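Side-chain contacts in AgaA (PDB 6HLX), which binds the opine agropinic acid in the periplasm and probably hands it to an ABC transporter for import into the bacterium: residues V37-G40 / K44-P47; K60-H65 / V125-Y130. All blocks are in the same frame, centred on the assembly; numbering follows the deposited sequence.

Contact 1. Residues V37-G40 / K44-P47; sequences VNYG and KISP
V37-G40 and K44-P47 run antiparallel, their short strand axes 4.5 Å apart at an angle of 143°, with N38 and S46 as the hydrogen-bonded pair between two non-hydrogen-bonded pairs, V37-P47 and Y39-I45. N38 and S46 exchange both backbone bonds: S46 N reaches N38 O at 2.8 Å, while the return bond from N38 N to S46 O is longer, 3.2 Å. Where the strands give way to the turn, G40 N donates to K44 O at 2.8 Å, closing the ladder.

The side-chain packing centres on I45, whose two branches serve different neighbours. CG2 lies against V37, 3.7 Å from V37 CB, with V37 CG1 scarcely farther. CG1 carries CD1 the other way, and the bend at chi2 (-77°) lays this methyl over one face of the Y39 ring. It sits toward the rim, 3.8 Å from the ring centroid and 26° off the normal, a CH-pi contact whose closest atom pair is I45 CD1 to Y39 CE1 at 3.5 Å. So although the CB atoms of Y39 and I45 point away from the opposite strand, their ends come back together. The Y39 hydroxyl bonds to D129 and T384, which holds the ring at its far end as well.

On the sheet face that bears N38 and S46 the chemistry is polar: N38 OD1 accepts from the backbone N of G35, and S46 OG pairs with E48. V37 and P47 occupy the opposite face. The whole is a beta hairpin whose strands, 37-39 and 45-55, are joined by the turn 40-44, forming one border of a five-stranded antiparallel sheet in this family 5 solute-binding protein.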
loop_
_atom_site.group_PDB
_atom_site.type_symbol
_atom_site.label_atom_id
_atom_site.label_comp_id
_atom_site.label_asym_id
_atom_site.label_seq_id
_atom_site.Cartn_x
_atom_site.Cartn_y
_atom_site.Cartn_z
ATOM N N VAL A 37 -14.317 -7.150 -6.518
ATOM C CA VAL A 37 -14.525 -5.701 -6.538
ATOM C C VAL A 37 -13.152 -5.027 -6.602
ATOM O O VAL A 37 -12.148 -5.635 -6.221
ATOM C CB VAL A 37 -15.296 -5.212 -5.286
ATOM C CG1 VAL A 37 -16.753 -5.675 -5.297
ATOM C CG2 VAL A 37 -14.592 -5.632 -3.987
ATOM N N ASN A 38 -13.116 -3.790 -7.076
ATOM C CA ASN A 38 -11.889 -2.978 -7.044
ATOM C C ASN A 38 -12.341 -1.551 -6.902
ATOM O O ASN A 38 -13.480 -1.242 -7.266
ATOM C CB ASN A 38 -11.063 -3.148 -8.304
ATOM C CG ASN A 38 -10.348 -4.479 -8.353
ATOM O OD1 ASN A 38 -10.735 -5.381 -9.102
ATOM N ND2 ASN A 38 -9.297 -4.644 -7.536
ATOM N N TYR A 39 -11.463 -0.660 -6.393
ATOM C CA TYR A 39 -11.858 0.742 -6.307
ATOM C C TYR A 39 -11.894 1.379 -7.697
ATOM O O TYR A 39 -11.005 1.127 -8.516
ATOM C CB TYR A 39 -10.840 1.492 -5.442
ATOM C CG TYR A 39 -10.987 1.196 -3.963
ATOM C CD1 TYR A 39 -12.058 1.706 -3.231
ATOM C CD2 TYR A 39 -10.042 0.427 -3.291
ATOM C CE1 TYR A 39 -12.162 1.483 -1.856
ATOM C CE2 TYR A 39 -10.148 0.183 -1.920
ATOM C CZ TYR A 39 -11.202 0.722 -1.206
ATOM O OH TYR A 39 -11.277 0.482 0.148
ATOM N N GLY A 40 -12.889 2.227 -7.919
ATOM C CA GLY A 40 -13.048 3.043 -9.118
ATOM C C GLY A 40 -12.166 4.277 -8.975
ATOM O O GLY A 40 -11.650 4.556 -7.880
ATOM N N LYS A 44 -14.997 4.985 -5.306
ATOM C CA LYS A 44 -16.153 4.152 -4.935
ATOM C C LYS A 44 -15.780 2.684 -5.237
ATOM O O LYS A 44 -14.997 2.439 -6.154
ATOM C CB LYS A 44 -17.406 4.555 -5.738
ATOM C CG LYS A 44 -17.843 6.026 -5.563
ATOM C CD LYS A 44 -18.328 6.369 -4.146
ATOM C CE LYS A 44 -18.431 7.861 -3.919
ATOM N NZ LYS A 44 -18.689 8.189 -2.490
ATOM N N ILE A 45 -16.351 1.727 -4.498
ATOM C CA ILE A 45 -16.133 0.308 -4.772
ATOM C C ILE A 45 -16.896 -0.011 -6.053
ATOM O O ILE A 45 -18.065 0.341 -6.184
ATOM C CB ILE A 45 -16.576 -0.595 -3.593
ATOM C CG1 ILE A 45 -15.604 -0.473 -2.366
ATOM C CG2 ILE A 45 -16.755 -2.058 -4.043
ATOM C CD1 ILE A 45 -14.272 -1.210 -2.469
ATOM N N SER A 46 -16.209 -0.644 -7.003
ATOM C CA SER A 46 -16.764 -1.010 -8.299
ATOM C C SER A 46 -16.994 -2.533 -8.374
ATOM O O SER A 46 -16.082 -3.272 -8.029
ATOM C CB SER A 46 -15.802 -0.571 -9.406
ATOM O OG SER A 46 -16.227 -1.008 -10.690
ATOM N N PRO A 47 -18.177 -3.008 -8.838
ATOM C CA PRO A 47 -18.371 -4.458 -9.015
ATOM C C PRO A 47 -17.579 -4.898 -10.254
ATOM O O PRO A 47 -17.823 -4.436 -11.388
ATOM C CB PRO A 47 -19.894 -4.592 -9.173
ATOM C CG PRO A 47 -20.334 -3.298 -9.769
ATOM C CD PRO A 47 -19.365 -2.238 -9.286
#

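Contact 2. Residues K60-H65 / V125-Y130; sequences KEFTFH and VAMIDY. With ZN (zinc ion), chain R.
F62 and F64 of strand 61-66 meet M127 and I128 of helix 127-131 in a buried apolar layer, where a helix lies against one face of an antiparallel sheet. No hydrogen bond crosses between the segments; rings and aliphatic chains do all the touching.

The F62 ring is met from two directions. M127 comes over one face, with CG 4.2 Å above the plane and offset toward the rim, while its CB makes the nearest approach, 3.7 Å from F62 CZ. CG stands anti to the backbone N of M127 (chi1 -175°), and two further bends then turn the sulfur end away from the strand; the side chain also touches S104. I128 arrives instead at the ring edge, close to its plane: CD1 is 3.9 Å from F62 CD2, and CG1 lies 4.0 Å from F62 CE2.

The same I128 methyl also serves the second phenylalanine. CD1 is 3.7 Å from F64 CZ and about equally near CE1. One isoleucine methyl thus touches two rings set two residues apart on the strand. V55 and L120, from the flanking strands, also pack on F62, while Y53 and L118 do so on F64.

T63 and H65 project from the other side of the strand, away from the helix. There H65 NE2 binds the zinc ion at 2.0 Å, joined by E54 OE1 from the adjacent strand, so the metal bridges two neighbouring strands on the face opposite the aromatic layer. The arrangement is that of a helix packed on one face of an antiparallel sheet, apolar on that face, with a zinc site on the other.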
loop_
_atom_site.group_PDB
_atom_site.type_symbol
_atom_site.label_atom_id
_atom_site.label_comp_id
_atom_site.label_asym_id
_atom_site.label_seq_id
_atom_site.Cartn_x
_atom_site.Cartn_y
_atom_site.Cartn_z
ATOM N N LYS A 60 -21.743 -10.330 8.307
ATOM C CA LYS A 60 -21.129 -11.643 8.520
ATOM C C LYS A 60 -21.279 -12.585 7.322
ATOM O O LYS A 60 -20.546 -13.575 7.242
ATOM C CB LYS A 60 -21.752 -12.322 9.733
ATOM C CG LYS A 60 -21.096 -11.961 11.031
ATOM C CD LYS A 60 -21.787 -12.654 12.204
ATOM C CE LYS A 60 -21.235 -14.031 12.465
ATOM N NZ LYS A 60 -21.737 -14.536 13.769
ATOM N N GLU A 61 -22.268 -12.334 6.441
ATOM C CA GLU A 61 -22.542 -13.198 5.274
ATOM C C GLU A 61 -22.509 -12.359 4.009
ATOM O O GLU A 61 -23.113 -11.276 3.967
ATOM C CB GLU A 61 -23.899 -13.913 5.416
ATOM C CG GLU A 61 -23.923 -14.905 6.571
ATOM C CD GLU A 61 -25.286 -15.502 6.857
ATOM O OE1 GLU A 61 -25.657 -16.472 6.162
ATOM O OE2 GLU A 61 -25.983 -15.007 7.771
ATOM N N PHE A 62 -21.806 -12.857 2.980
ATOM C CA PHE A 62 -21.591 -12.115 1.734
ATOM C C PHE A 62 -21.896 -13.021 0.554
ATOM O O PHE A 62 -21.390 -14.145 0.507
ATOM C CB PHE A 62 -20.114 -11.653 1.666
ATOM C CG PHE A 62 -19.691 -10.705 2.778
ATOM C CD1 PHE A 62 -19.475 -11.174 4.077
ATOM C CD2 PHE A 62 -19.503 -9.350 2.526
ATOM C CE1 PHE A 62 -19.172 -10.289 5.118
ATOM C CE2 PHE A 62 -19.181 -8.468 3.565
ATOM C CZ PHE A 62 -18.985 -8.947 4.847
ATOM N N THR A 63 -22.714 -12.555 -0.386
ATOM C CA THR A 63 -22.986 -13.346 -1.597
ATOM C C THR A 63 -22.487 -12.554 -2.771
ATOM O O THR A 63 -22.860 -11.395 -2.915
ATOM C CB THR A 63 -24.478 -13.681 -1.768
ATOM O OG1 THR A 63 -24.911 -14.429 -0.641
ATOM C CG2 THR A 63 -24.747 -14.514 -3.038
ATOM N N PHE A 64 -21.706 -13.190 -3.640
ATOM C CA PHE A 64 -21.209 -12.550 -4.863
ATOM C C PHE A 64 -21.802 -13.244 -6.052
ATOM O O PHE A 64 -21.693 -14.477 -6.163
ATOM C CB PHE A 64 -19.678 -12.618 -4.945
ATOM C CG PHE A 64 -19.039 -11.880 -3.792
ATOM C CD1 PHE A 64 -18.730 -10.528 -3.899
ATOM C CD2 PHE A 64 -18.779 -12.530 -2.588
ATOM C CE1 PHE A 64 -18.199 -9.826 -2.813
ATOM C CE2 PHE A 64 -18.241 -11.830 -1.502
ATOM C CZ PHE A 64 -17.955 -10.484 -1.625
ATOM N N HIS A 65 -22.448 -12.468 -6.932
ATOM C CA HIS A 65 -23.013 -12.992 -8.174
ATOM C C HIS A 65 -22.044 -12.642 -9.274
ATOM O O HIS A 65 -21.823 -11.464 -9.557
ATOM C CB HIS A 65 -24.408 -12.431 -8.402
ATOM C CG HIS A 65 -25.388 -13.003 -7.436
ATOM N ND1 HIS A 65 -25.800 -14.323 -7.525
ATOM C CD2 HIS A 65 -25.999 -12.426 -6.375
ATOM C CE1 HIS A 65 -26.674 -14.491 -6.543
ATOM N NE2 HIS A 65 -26.824 -13.380 -5.833
ATOM N N VAL A 125 -17.461 -4.852 8.530
ATOM C CA VAL A 125 -18.009 -3.874 7.577
ATOM C C VAL A 125 -16.895 -3.457 6.553
ATOM O O VAL A 125 -17.178 -2.683 5.637
ATOM C CB VAL A 125 -18.572 -2.625 8.312
ATOM C CG1 VAL A 125 -19.748 -3.010 9.218
ATOM C CG2 VAL A 125 -17.469 -1.906 9.104
ATOM N N ALA A 126 -15.641 -3.930 6.745
ATOM C CA ALA A 126 -14.508 -3.593 5.862
ATOM C C ALA A 126 -14.133 -4.731 4.899
ATOM O O ALA A 126 -13.209 -4.570 4.105
ATOM C CB ALA A 126 -13.301 -3.220 6.701
ATOM N N MET A 127 -14.801 -5.893 5.004
ATOM C CA MET A 127 -14.481 -7.050 4.167
ATOM C C MET A 127 -14.552 -6.720 2.680
ATOM O O MET A 127 -13.670 -7.147 1.927
ATOM C CB MET A 127 -15.380 -8.248 4.517
ATOM C CG MET A 127 -15.021 -9.548 3.772
ATOM S SD MET A 127 -13.270 -10.018 3.929
ATOM C CE MET A 127 -13.140 -10.319 5.676
ATOM N N ILE A 128 -15.603 -5.987 2.235
ATOM C CA ILE A 128 -15.689 -5.645 0.799
ATOM C C ILE A 128 -14.453 -4.821 0.370
ATOM O O ILE A 128 -13.848 -5.083 -0.683
ATOM C CB ILE A 128 -17.027 -4.916 0.466
ATOM C CG1 ILE A 128 -18.239 -5.865 0.641
ATOM C CG2 ILE A 128 -17.019 -4.320 -0.942
ATOM C CD1 ILE A 128 -18.329 -7.033 -0.380
ATOM N N ASP A 129 -14.025 -3.890 1.247
ATOM C CA ASP A 129 -12.826 -3.077 0.947
ATOM C C ASP A 129 -11.565 -3.948 0.857
ATOM O O ASP A 129 -10.758 -3.763 -0.069
ATOM C CB ASP A 129 -12.642 -1.976 1.994
ATOM C CG ASP A 129 -13.755 -0.944 1.947
ATOM O OD1 ASP A 129 -13.632 0.018 1.182
ATOM O OD2 ASP A 129 -14.745 -1.105 2.679
ATOM N N TYR A 130 -11.402 -4.923 1.769
ATOM C CA TYR A 130 -10.228 -5.812 1.709
ATOM C C TYR A 130 -10.256 -6.720 0.474
ATOM O O TYR A 130 -9.194 -7.065 -0.052
ATOM C CB TYR A 130 -10.008 -6.591 3.013
ATOM C CG TYR A 130 -9.407 -5.717 4.103
ATOM C CD1 TYR A 130 -8.128 -5.176 3.966
ATOM C CD2 TYR A 130 -10.096 -5.472 5.291
ATOM C CE1 TYR A 130 -7.558 -4.392 4.972
ATOM C CE2 TYR A 130 -9.528 -4.699 6.309
ATOM C CZ TYR A 130 -8.266 -4.150 6.136
ATOM O OH TYR A 130 -7.686 -3.374 7.116
HETATM ZN ZN ZN R . -28.103 -13.105 -4.255
#

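Both contacts belong to one five-stranded antiparallel sheet, in which strands 45-55 and 61-66 are neighbours, and their centres lie 12 Å apart. Contact 1 builds the sheet's border within a hairpin, is only partly buried, and depends on main-chain bonds as well as packing. Contact 2 is wholly buried where its side chains meet, joins elements far apart in sequence, and is purely apolar across the interface. Helix 127-131 ties them together: besides facing the phenylalanines, I128 places its CG2 3.8 Å from I45 CG2 and its carbonyl O 3.4 Å from V37 CG2, so the helix covers hairpin and central strand alike.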